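Local coordinates for methyltransferase FkbM (PDB 2PY6), which probably transfers methyl groups to a substrate that is not established, at residues L181-S186 against G393-T398; T214-S219 against D403-F408. All blocks are in the same frame, centred on the assembly; numbering follows the deposited sequence.

Contact 1 of 2, residues L181-S186 against G393-T398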
loop_
_atom_site.group_PDB
_atom_site.type_symbol
_atom_site.label_atom_id
_atom_site.label_comp_id
_atom_site.label_asym_id
_atom_site.label_seq_id
_atom_site.Cartn_x
_atom_site.Cartn_y
_atom_site.Cartn_z
ATOM N N LEU A 181 39.584 -23.013 3.762
ATOM C CA LEU A 181 39.047 -21.674 3.623
ATOM C C LEU A 181 40.106 -20.658 4.065
ATOM O O LEU A 181 40.807 -20.860 5.076
ATOM C CB LEU A 181 37.734 -21.556 4.407
ATOM C CG LEU A 181 36.548 -22.406 3.918
ATOM C CD1 LEU A 181 35.359 -22.409 4.890
ATOM C CD2 LEU A 181 36.055 -21.923 2.548
ATOM N N ALA A 182 40.231 -19.568 3.299
ATOM C CA ALA A 182 41.308 -18.579 3.531
ATOM C C ALA A 182 41.152 -17.631 4.741
ATOM O O ALA A 182 42.137 -17.091 5.236
ATOM C CB ALA A 182 41.519 -17.769 2.274
ATOM N N ASP A 183 39.934 -17.436 5.217
ATOM C CA ASP A 183 39.684 -16.462 6.271
ATOM C C ASP A 183 38.776 -17.047 7.363
ATOM O O ASP A 183 37.984 -17.968 7.120
ATOM C CB ASP A 183 39.095 -15.172 5.647
ATOM C CG ASP A 183 37.708 -15.377 5.058
ATOM O OD1 ASP A 183 37.546 -16.159 4.080
ATOM O OD2 ASP A 183 36.774 -14.747 5.589
ATOM N N ASP A 184 38.938 -16.536 8.578
ATOM C CA ASP A 184 38.188 -16.991 9.724
ATOM C C ASP A 184 36.688 -16.815 9.595
ATOM O O ASP A 184 35.924 -17.653 10.067
ATOM C CB ASP A 184 38.675 -16.283 10.989
ATOM C CG ASP A 184 40.145 -16.606 11.335
ATOM O OD1 ASP A 184 40.576 -17.770 11.227
ATOM O OD2 ASP A 184 40.864 -15.687 11.785
ATOM N N TYR A 185 36.236 -15.735 8.980
ATOM C CA TYR A 185 34.798 -15.502 8.839
ATOM C C TYR A 185 34.088 -16.546 7.911
ATOM O O TYR A 185 32.927 -16.928 8.106
ATOM C CB TYR A 185 34.571 -14.019 8.420
ATOM C CG TYR A 185 33.120 -13.580 8.355
ATOM C CD1 TYR A 185 32.171 -14.061 9.262
ATOM C CD2 TYR A 185 32.715 -12.622 7.451
ATOM C CE1 TYR A 185 30.839 -13.633 9.222
ATOM C CE2 TYR A 185 31.387 -12.190 7.409
ATOM C CZ TYR A 185 30.454 -12.707 8.306
ATOM O OH TYR A 185 29.150 -12.265 8.284
ATOM N N SER A 186 34.814 -17.015 6.907
ATOM C CA SER A 186 34.350 -18.081 6.053
ATOM C C SER A 186 34.209 -19.355 6.857
ATOM O O SER A 186 33.242 -20.104 6.686
ATOM C CB SER A 186 35.338 -18.316 4.923
ATOM O OG SER A 186 35.201 -17.318 3.954
ATOM N N GLY A 393 36.558 -18.652 -0.185
ATOM C CA GLY A 393 35.802 -18.009 0.904
ATOM C C GLY A 393 34.359 -18.463 0.836
ATOM O O GLY A 393 33.958 -19.143 -0.128
ATOM N N LEU A 394 33.569 -18.078 1.851
ATOM C CA LEU A 394 32.171 -18.438 1.892
ATOM C C LEU A 394 31.403 -17.392 2.669
ATOM O O LEU A 394 31.793 -17.043 3.763
ATOM C CB LEU A 394 32.019 -19.784 2.599
ATOM C CG LEU A 394 30.635 -20.421 2.728
ATOM C CD1 LEU A 394 30.167 -20.961 1.362
ATOM C CD2 LEU A 394 30.727 -21.572 3.748
ATOM N N ARG A 395 30.316 -16.891 2.101
ATOM C CA ARG A 395 29.423 -15.960 2.823
ATOM C C ARG A 395 27.985 -16.448 2.669
ATOM O O ARG A 395 27.657 -17.084 1.680
ATOM C CB ARG A 395 29.495 -14.517 2.288
ATOM C CG ARG A 395 30.819 -13.807 2.484
ATOM C CD ARG A 395 31.160 -13.524 3.946
ATOM N NE ARG A 395 32.507 -12.952 4.064
ATOM C CZ ARG A 395 33.638 -13.616 4.306
ATOM N NH1 ARG A 395 33.681 -14.923 4.482
ATOM N NH2 ARG A 395 34.764 -12.944 4.383
ATOM N N HIS A 396 27.137 -16.103 3.643
ATOM C CA HIS A 396 25.734 -16.425 3.598
ATOM C C HIS A 396 24.983 -15.109 3.477
ATOM O O HIS A 396 25.128 -14.264 4.334
ATOM C CB HIS A 396 25.294 -17.185 4.836
ATOM C CG HIS A 396 23.851 -17.553 4.784
ATOM N ND1 HIS A 396 23.392 -18.612 4.032
ATOM C CD2 HIS A 396 22.754 -16.944 5.284
ATOM C CE1 HIS A 396 22.077 -18.669 4.112
ATOM N NE2 HIS A 396 21.663 -17.666 4.860
ATOM N N HIS A 397 24.151 -14.954 2.444
ATOM C CA HIS A 397 23.539 -13.652 2.137
ATOM C C HIS A 397 22.009 -13.412 2.274
ATOM O O HIS A 397 21.496 -12.465 1.666
ATOM C CB HIS A 397 23.917 -13.240 0.730
ATOM C CG HIS A 397 25.371 -13.053 0.503
ATOM N ND1 HIS A 397 25.991 -11.831 0.639
ATOM C CD2 HIS A 397 26.332 -13.924 0.101
ATOM C CE1 HIS A 397 27.280 -11.958 0.346
ATOM N NE2 HIS A 397 27.508 -13.212 -0.004
ATOM N N THR A 398 21.289 -14.236 3.022
ATOM C CA THR A 398 19.888 -13.955 3.330
ATOM C C THR A 398 19.653 -14.282 4.809
ATOM O O THR A 398 20.483 -14.930 5.433
ATOM C CB THR A 398 18.857 -14.794 2.470
ATOM O OG1 THR A 398 18.991 -16.196 2.752
ATOM C CG2 THR A 398 19.010 -14.549 0.983
#

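Contact 2 of 2, residues T214-S219 against D403-F408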
loop_
_atom_site.group_PDB
_atom_site.type_symbol
_atom_site.label_atom_id
_atom_site.label_comp_id
_atom_site.label_asym_id
_atom_site.label_seq_id
_atom_site.Cartn_x
_atom_site.Cartn_y
_atom_site.Cartn_z
ATOM N N THR A 214 24.431 -7.604 -0.907
ATOM C CA THR A 214 25.865 -7.757 -0.994
ATOM C C THR A 214 26.290 -9.044 -1.688
ATOM O O THR A 214 27.484 -9.304 -1.825
ATOM C CB THR A 214 26.478 -7.693 0.453
ATOM O OG1 THR A 214 26.075 -8.827 1.228
ATOM C CG2 THR A 214 26.031 -6.451 1.133
ATOM N N LEU A 215 25.316 -9.844 -2.141
ATOM C CA LEU A 215 25.624 -11.099 -2.806
ATOM C C LEU A 215 26.446 -10.836 -4.064
ATOM O O LEU A 215 26.081 -9.981 -4.826
ATOM C CB LEU A 215 24.307 -11.815 -3.167
ATOM C CG LEU A 215 24.290 -13.204 -3.811
ATOM C CD1 LEU A 215 24.895 -14.307 -2.958
ATOM C CD2 LEU A 215 22.842 -13.508 -4.096
ATOM N N TYR A 216 27.554 -11.562 -4.204
ATOM C CA TYR A 216 28.496 -11.591 -5.339
ATOM C C TYR A 216 29.441 -10.427 -5.466
ATOM O O TYR A 216 30.614 -10.645 -5.714
ATOM C CB TYR A 216 27.801 -11.750 -6.717
ATOM C CG TYR A 216 26.736 -12.812 -6.787
ATOM C CD1 TYR A 216 27.002 -14.137 -6.425
ATOM C CD2 TYR A 216 25.480 -12.515 -7.285
ATOM C CE1 TYR A 216 26.012 -15.121 -6.525
ATOM C CE2 TYR A 216 24.481 -13.491 -7.356
ATOM C CZ TYR A 216 24.744 -14.778 -6.984
ATOM O OH TYR A 216 23.724 -15.722 -7.060
ATOM N N PHE A 217 28.903 -9.200 -5.343
ATOM C CA PHE A 217 29.624 -7.971 -5.640
ATOM C C PHE A 217 30.176 -7.221 -4.443
ATOM O O PHE A 217 31.107 -6.436 -4.619
ATOM C CB PHE A 217 28.719 -7.066 -6.481
ATOM C CG PHE A 217 28.297 -7.704 -7.789
ATOM C CD1 PHE A 217 29.220 -7.874 -8.822
ATOM C CD2 PHE A 217 27.014 -8.189 -7.959
ATOM C CE1 PHE A 217 28.869 -8.511 -10.020
ATOM C CE2 PHE A 217 26.642 -8.824 -9.148
ATOM C CZ PHE A 217 27.580 -8.976 -10.186
ATOM N N ARG A 218 29.604 -7.476 -3.244
ATOM C CA ARG A 218 30.010 -6.832 -1.992
ATOM C C ARG A 218 30.317 -7.828 -0.917
ATOM O O ARG A 218 30.066 -7.523 0.231
ATOM C CB ARG A 218 28.941 -5.782 -1.543
ATOM C CG ARG A 218 28.695 -4.900 -2.733
ATOM C CD ARG A 218 27.956 -3.629 -2.693
ATOM N NE ARG A 218 26.554 -3.822 -2.727
ATOM C CZ ARG A 218 25.647 -2.909 -3.055
ATOM N NH1 ARG A 218 25.935 -1.670 -3.418
ATOM N NH2 ARG A 218 24.392 -3.280 -3.029
ATOM N N SER A 219 30.971 -8.954 -1.264
ATOM C CA SER A 219 31.261 -10.025 -0.293
ATOM C C SER A 219 32.365 -9.753 0.726
ATOM O O SER A 219 32.486 -10.481 1.717
ATOM C CB SER A 219 31.654 -11.315 -1.021
ATOM O OG SER A 219 32.945 -11.235 -1.613
ATOM N N ASP A 403 21.078 -18.569 -0.583
ATOM C CA ASP A 403 22.219 -17.776 -0.961
ATOM C C ASP A 403 23.455 -17.827 -0.088
ATOM O O ASP A 403 24.083 -16.809 0.189
ATOM C CB ASP A 403 21.794 -16.336 -1.312
ATOM C CG ASP A 403 20.789 -16.288 -2.486
ATOM O OD1 ASP A 403 21.094 -16.823 -3.603
ATOM O OD2 ASP A 403 19.731 -15.665 -2.282
ATOM N N THR A 404 23.788 -19.049 0.298
ATOM C CA THR A 404 25.083 -19.362 0.813
ATOM C C THR A 404 25.884 -19.415 -0.497
ATOM O O THR A 404 25.460 -20.045 -1.441
ATOM C CB THR A 404 25.076 -20.728 1.529
ATOM O OG1 THR A 404 24.147 -20.673 2.611
ATOM C CG2 THR A 404 26.429 -21.053 2.054
ATOM N N CYS A 405 26.997 -18.699 -0.574
ATOM C CA CYS A 405 27.758 -18.593 -1.782
ATOM C C CYS A 405 29.244 -18.799 -1.561
ATOM O O CYS A 405 29.822 -18.201 -0.673
ATOM C CB CYS A 405 27.544 -17.167 -2.329
ATOM S SG CYS A 405 28.231 -16.878 -3.959
ATOM N N LEU A 406 29.864 -19.615 -2.402
ATOM C CA LEU A 406 31.308 -19.850 -2.382
ATOM C C LEU A 406 31.962 -18.808 -3.245
ATOM O O LEU A 406 31.419 -18.457 -4.282
ATOM C CB LEU A 406 31.655 -21.201 -2.986
ATOM C CG LEU A 406 31.399 -22.439 -2.133
ATOM C CD1 LEU A 406 31.102 -23.669 -2.948
ATOM C CD2 LEU A 406 32.594 -22.626 -1.174
ATOM N N TYR A 407 33.116 -18.314 -2.801
ATOM C CA TYR A 407 33.939 -17.390 -3.574
ATOM C C TYR A 407 35.302 -18.013 -3.793
ATOM O O TYR A 407 35.868 -18.605 -2.880
ATOM C CB TYR A 407 34.099 -16.073 -2.848
ATOM C CG TYR A 407 32.780 -15.370 -2.687
ATOM C CD1 TYR A 407 32.320 -14.516 -3.682
ATOM C CD2 TYR A 407 31.966 -15.598 -1.587
ATOM C CE1 TYR A 407 31.117 -13.881 -3.560
ATOM C CE2 TYR A 407 30.746 -14.957 -1.462
ATOM C CZ TYR A 407 30.322 -14.115 -2.459
ATOM O OH TYR A 407 29.130 -13.421 -2.360
ATOM N N PHE A 408 35.781 -17.916 -5.025
ATOM C CA PHE A 408 37.091 -18.416 -5.415
ATOM C C PHE A 408 37.791 -17.248 -6.094
ATOM O O PHE A 408 37.246 -16.621 -7.022
ATOM C CB PHE A 408 36.975 -19.546 -6.427
ATOM C CG PHE A 408 36.305 -20.776 -5.899
ATOM C CD1 PHE A 408 34.919 -20.881 -5.904
ATOM C CD2 PHE A 408 37.057 -21.857 -5.461
ATOM C CE1 PHE A 408 34.293 -22.039 -5.446
ATOM C CE2 PHE A 408 36.431 -23.000 -4.986
ATOM C CZ PHE A 408 35.057 -23.083 -4.971
#

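Contact 1 of 2, residues L181-S186 against G393-T398
Arg-395 meets Asp-183 end-on, with both terminal nitrogens directed at one carboxylate oxygen. In this salt bridge NH2 of Arg-395 lies 3.0 Å from OD2 of Asp-183, above the carboxylate plane, while NH1 takes the syn lone pair of the same oxygen at 3.3 Å. The carboxylate and guanidinium planes are 57° apart. NH1 also bonds Leu-394 O and, weakly, Ser-186 OG.

Hydrogen bonds to the helix start form a second group. Asp-183 is the N-cap of helix 184-199, its OD2 accepting from Ser-186 N. Ser-186 OG donates to Asp-183 OD1 at 2.6 Å and accepts from Leu-394 N at 2.8 Å, joining cap and strand. Its chi1 of -77°, with OG beside the backbone N, turns the hydroxyl toward both.

Over one face of the Arg-395 guanidinium sits Tyr-185 CD2, 3.4 Å from CZ of Arg-395. A leucine at Arg-395 would probably leave the Asp-183 carboxylate without its countercharge and remove the guanidinium face on which Tyr-185 CD2 rests.

Leu-181 CD2 packs more loosely, 4.2 Å from Gly-393 C. The contact sets the first turn of helix 184-199 against strand 392-396, an outermost strand of the seven-stranded sheet within this chain; strand 404-408 is its neighbour there, and Tyr-185 stacks on Tyr-185 of the second subunit.

Contact 2 of 2, residues T214-S219 against D403-F408
Tyr-407 reaches from strand 404-408 into the turn at Leu-215 to Ser-219, and here the packing is tightest. Ser-219 CB lies over one face of the Tyr-407 ring, offset toward the phenol end, 3.4 Å from CZ of Tyr-407; the CH-pi approach is 25° off the ring normal. At the ring edge, near its plane, comes Tyr-216 CA. The phenol oxygen accepts a hydrogen bond from the backbone, with Tyr-216 N 3.1 Å from Tyr-407 OH and an N-H...O angle of 152°. With CG beside its own backbone N (chi1 -64°), the Tyr-407 ring extends toward the loop and carries OH to that amide. Ser-219 OG bonds Leu-221 N, just beyond its own segment.

Cys-405, two residues back and pointing to the same side of the strand, meets Tyr-216. Its sulfur approaches the Tyr-216 ring at the edge, SG lying 3.8 Å from CE1 of Tyr-216, a sulfur-aromatic contact. Leu-215 covers one face of that ring with its CG and sends CD1 to Cys-405 CB, 3.9 Å away.

The packing is looser toward Asp-403, where Leu-215, a partly exposed residue, crosses the acid side chain at about a right angle. Leu-215 CD2 lies 3.8 Å from Asp-403 OD1, a plain van der Waals approach.

The chemistry is therefore chiefly apolar and aromatic, with a single hydrogen bond directly between the segments. That bond ties the backbone amide of Tyr-216, in the irregular turn, to a side chain of strand 404-408. The buried phenol oxygen also has a weak bond with His-397 NE2; the two bonds hold this oxygen in position, while Ser-219 CB over the face and Tyr-216 CA at the edge would probably limit the turning of the ring.

In the fold
From the N terminus, the chain passes 181-186 at the start of helix 184-199, then the loop segment 214-219, runs through most of the seven-stranded sheet, and returns in the hairpin of strands 392-396 and 404-408. Contact 1 closes a loop of 206 intervening residues and contact 2 one of 183; because their segments alternate, the two closures cross. The hairpin joins them: Gly-393 N and Tyr-407 O are 2.8 Å apart, a probable hydrogen bond, and the contact centres lie about 8 Å apart. Together they tie the helix and loop preceding strand 229-233 to the C-terminal antiparallel strands of the Rossmann-like methyltransferase fold, beside the second subunit.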